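Local coordinates for aryl acylamidase (PDB 4YJ6), which probably hydrolyses the amide bond of N-acylated aromatic amines, as an aryl acylamidase of the amidase signature family, at residues Ser187-Ala192 against Leu435-Gly440. Sequence-based numbering, arbitrary orientation.
Sequences SIRIPA and LTNFSG. With PO4 (phosphate ion), chain B.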
ATOM      1  N   SER A 187       4.254  -1.902  -1.320  1.00 10.42           N
ATOM      2  CA  SER A 187       3.378  -2.276  -0.213  1.00 11.34           C
ATOM      3  C   SER A 187       2.011  -1.611  -0.078  1.00 10.65           C
ATOM      4  O   SER A 187       1.258  -1.974   0.812  1.00 11.05           O
ATOM      5  CB  SER A 187       4.161  -2.174   1.084  1.00 12.15           C
ATOM      6  OG  SER A 187       5.133  -3.227   1.080  1.00 12.62           O
ATOM      7  N   ILE A 188       1.663  -0.662  -0.947  1.00 10.42           N
ATOM      8  CA  ILE A 188       0.263  -0.258  -1.086  1.00 10.46           C
ATOM      9  C   ILE A 188      -0.463  -1.302  -1.941  1.00 10.61           C
ATOM     10  O   ILE A 188      -1.664  -1.558  -1.775  1.00 11.29           O
ATOM     11  CB  ILE A 188       0.192   1.110  -1.797  1.00  9.06           C
ATOM     12  CG1 ILE A 188       0.620   2.214  -0.815  1.00  9.92           C
ATOM     13  CG2 ILE A 188      -1.226   1.417  -2.327  1.00 11.89           C
ATOM     14  CD1 ILE A 188       1.053   3.479  -1.561  1.00 10.38           C
ATOM     15  N   ARG A 189       0.283  -1.888  -2.874  1.00  8.87           N
ATOM     16  CA  ARG A 189      -0.279  -2.666  -3.962  1.00 10.03           C
ATOM     17  C   ARG A 189      -0.279  -4.170  -3.670  1.00  9.77           C
ATOM     18  O   ARG A 189      -1.198  -4.886  -4.085  1.00 11.72           O
ATOM     19  CB  ARG A 189       0.552  -2.388  -5.252  1.00  8.27           C
ATOM     20  CG  ARG A 189       0.432  -0.902  -5.676  1.00  9.24           C
ATOM     21  CD  ARG A 189       1.505  -0.499  -6.701  1.00  7.87           C
ATOM     22  NE  ARG A 189       2.799  -0.328  -6.041  1.00  9.64           N
ATOM     23  CZ  ARG A 189       3.971  -0.434  -6.689  1.00 10.41           C
ATOM     24  NH1 ARG A 189       4.008  -0.795  -7.982  1.00 10.46           N
ATOM     25  NH2 ARG A 189       5.095  -0.215  -6.043  1.00 10.06           N
ATOM     26  N   ILE A 190       0.769  -4.643  -3.010  1.00 10.27           N
ATOM     27  CA  ILE A 190       0.931  -6.080  -2.701  1.00 10.03           C
ATOM     28  C   ILE A 190      -0.267  -6.625  -1.900  1.00 11.80           C
ATOM     29  O   ILE A 190      -0.938  -7.557  -2.345  1.00 11.90           O
ATOM     30  CB  ILE A 190       2.226  -6.314  -1.916  1.00 12.07           C
ATOM     31  CG1 ILE A 190       3.450  -6.006  -2.794  1.00 11.43           C
ATOM     32  CG2 ILE A 190       2.318  -7.760  -1.419  1.00 13.07           C
ATOM     33  CD1 ILE A 190       4.697  -5.689  -1.958  1.00 12.53           C
ATOM     34  N   PRO A 191      -0.600  -5.994  -0.759  1.00 10.49           N
ATOM     35  CA  PRO A 191      -1.719  -6.561  -0.003  1.00 10.03           C
ATOM     36  C   PRO A 191      -3.049  -6.273  -0.658  1.00 10.45           C
ATOM     37  O   PRO A 191      -3.998  -7.045  -0.433  1.00 12.48           O
ATOM     38  CB  PRO A 191      -1.590  -5.876   1.375  1.00 12.23           C
ATOM     39  CG  PRO A 191      -0.913  -4.560   1.055  1.00 12.78           C
ATOM     40  CD  PRO A 191       0.076  -4.913  -0.029  1.00 10.29           C
ATOM     41  N   ALA A 192      -3.154  -5.187  -1.438  1.00 10.30           N
ATOM     42  CA  ALA A 192      -4.387  -4.961  -2.190  1.00 10.13           C
ATOM     43  C   ALA A 192      -4.647  -6.162  -3.137  1.00 11.72           C
ATOM     44  O   ALA A 192      -5.765  -6.688  -3.204  1.00 11.50           O
ATOM     45  CB  ALA A 192      -4.276  -3.664  -3.007  1.00 11.57           C
ATOM     46  N   LEU A 435       9.484  -2.688  -9.202  1.00 11.13           N
ATOM     47  CA  LEU A 435      10.054  -1.963 -10.354  1.00  9.91           C
ATOM     48  C   LEU A 435       9.672  -0.471 -10.326  1.00  9.35           C
ATOM     49  O   LEU A 435      10.475   0.357 -10.738  1.00 10.21           O
ATOM     50  CB  LEU A 435       9.632  -2.573 -11.679  1.00 10.51           C
ATOM     51  CG  LEU A 435      10.089  -4.012 -11.868  1.00 11.39           C
ATOM     52  CD1 LEU A 435       9.505  -4.560 -13.203  1.00 11.74           C
ATOM     53  CD2 LEU A 435      11.600  -4.103 -11.860  1.00 12.14           C
ATOM     54  N   THR A 436       8.457  -0.114  -9.871  1.00  9.83           N
ATOM     55  CA  THR A 436       8.088   1.313  -9.888  1.00  9.08           C
ATOM     56  C   THR A 436       8.636   2.051  -8.670  1.00  9.81           C
ATOM     57  O   THR A 436       8.650   3.277  -8.648  1.00 11.68           O
ATOM     58  CB  THR A 436       6.563   1.537  -9.930  1.00  9.67           C
ATOM     59  OG1 THR A 436       5.983   1.051  -8.722  1.00 10.16           O
ATOM     60  CG2 THR A 436       5.948   0.784 -11.118  1.00 10.68           C
ATOM     61  N   ASN A 437       9.103   1.334  -7.655  1.00  9.18           N
ATOM     62  CA  ASN A 437       9.897   2.003  -6.616  1.00  9.66           C
ATOM     63  C   ASN A 437      11.296   2.326  -7.151  1.00  9.71           C
ATOM     64  O   ASN A 437      11.936   3.246  -6.694  1.00 10.97           O
ATOM     65  CB  ASN A 437       9.987   1.146  -5.345  1.00 10.61           C
ATOM     66  CG  ASN A 437       8.619   0.820  -4.802  1.00 11.34           C
ATOM     67  OD1 ASN A 437       8.067  -0.226  -5.125  1.00 10.83           O
ATOM     68  ND2 ASN A 437       8.050   1.722  -4.001  1.00  8.85           N
ATOM     69  N   PHE A 438      11.783   1.549  -8.120  1.00  9.47           N
ATOM     70  CA  PHE A 438      12.985   1.985  -8.835  1.00 10.00           C
ATOM     71  C   PHE A 438      12.686   3.151  -9.776  1.00 10.60           C
ATOM     72  O   PHE A 438      13.479   4.093  -9.872  1.00 10.44           O
ATOM     73  CB  PHE A 438      13.534   0.857  -9.721  1.00  9.52           C
ATOM     74  CG  PHE A 438      14.189  -0.257  -8.958  1.00 11.46           C
ATOM     75  CD1 PHE A 438      14.679  -0.068  -7.676  1.00 13.25           C
ATOM     76  CD2 PHE A 438      14.384  -1.483  -9.584  1.00 15.42           C
ATOM     77  CE1 PHE A 438      15.326  -1.146  -6.995  1.00 14.74           C
ATOM     78  CE2 PHE A 438      15.029  -2.531  -8.931  1.00 14.23           C
ATOM     79  CZ  PHE A 438      15.504  -2.363  -7.648  1.00 11.58           C
ATOM     80  N   SER A 439      11.543   3.104 -10.471  1.00  9.99           N
ATOM     81  CA  SER A 439      11.349   3.991 -11.613  1.00 10.02           C
ATOM     82  C   SER A 439      10.506   5.247 -11.422  1.00  9.88           C
ATOM     83  O   SER A 439      10.687   6.207 -12.188  1.00 10.31           O
ATOM     84  CB  SER A 439      10.782   3.193 -12.806  1.00 11.39           C
ATOM     85  OG  SER A 439       9.403   2.903 -12.606  1.00 11.97           O
ATOM     86  N   GLY A 440       9.603   5.235 -10.428  1.00  8.58           N
ATOM     87  CA  GLY A 440       8.887   6.442 -10.034  1.00 10.19           C
ATOM     88  C   GLY A 440       7.520   6.583 -10.695  1.00 11.43           C
ATOM     89  O   GLY A 440       6.788   7.510 -10.405  1.00  8.97           O
TER
HETATM   90  P   PO4 B 601       7.901  -1.677   1.769  1.00 13.33           P
HETATM   91  O1  PO4 B 601       8.395  -3.134   1.855  1.00 14.22           O
HETATM   92  O2  PO4 B 601       9.163  -0.859   1.642  1.00 13.92           O
HETATM   93  O3  PO4 B 601       7.053  -1.560   0.550  1.00 12.00           O
HETATM   94  O4  PO4 B 601       7.158  -1.246   3.010  1.00 13.35           O
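R189 reaches T436 and N437 with its guanidinium end alone, the two backbones staying far apart: the nearest CA atoms, those of R189 and T436, are 11.0 Å from each other. The arginine chain, extended about chi2 (165°), bends at chi3 (-76°) before its nitrogens come up to the helix. T436 OG1 lies obliquely to the guanidinium, 2.8 Å from R189 NH1 and 3.1 Å from NH2. N437 OD1 instead meets an edge, near the guanidinium plane and 3.1 Å from R189 NH2, with the amide plane turned 49° from it. Charge enters through D183, whose OD1 forms a salt bridge with R189 NH2 and also accepts a hydrogen bond from N437 ND2; Q201 OE1 is hydrogen-bonded to T436 OG1. Replacing R189 with a leucine would probably leave the D183 carboxylate without its cationic mate and N437 OD1 without the guanidinium edge beside it. Two residues earlier, S187 OG donates a hydrogen bond to phosphate O3 at 2.6 Å; G184 N, G185 N and S163 OG also bind this ion, probably picked up from the crystallisation solution. S187 lies in the family's GGSIR motif and is probably the serine nucleophile, consistent with the phosphate marking the active site. Buried polar groups thus link the R189 segment to helix 434-439, and D183, its OD2 taking I188 N, matches the arginine's charge and is probably kept ionised and fixed in rotation.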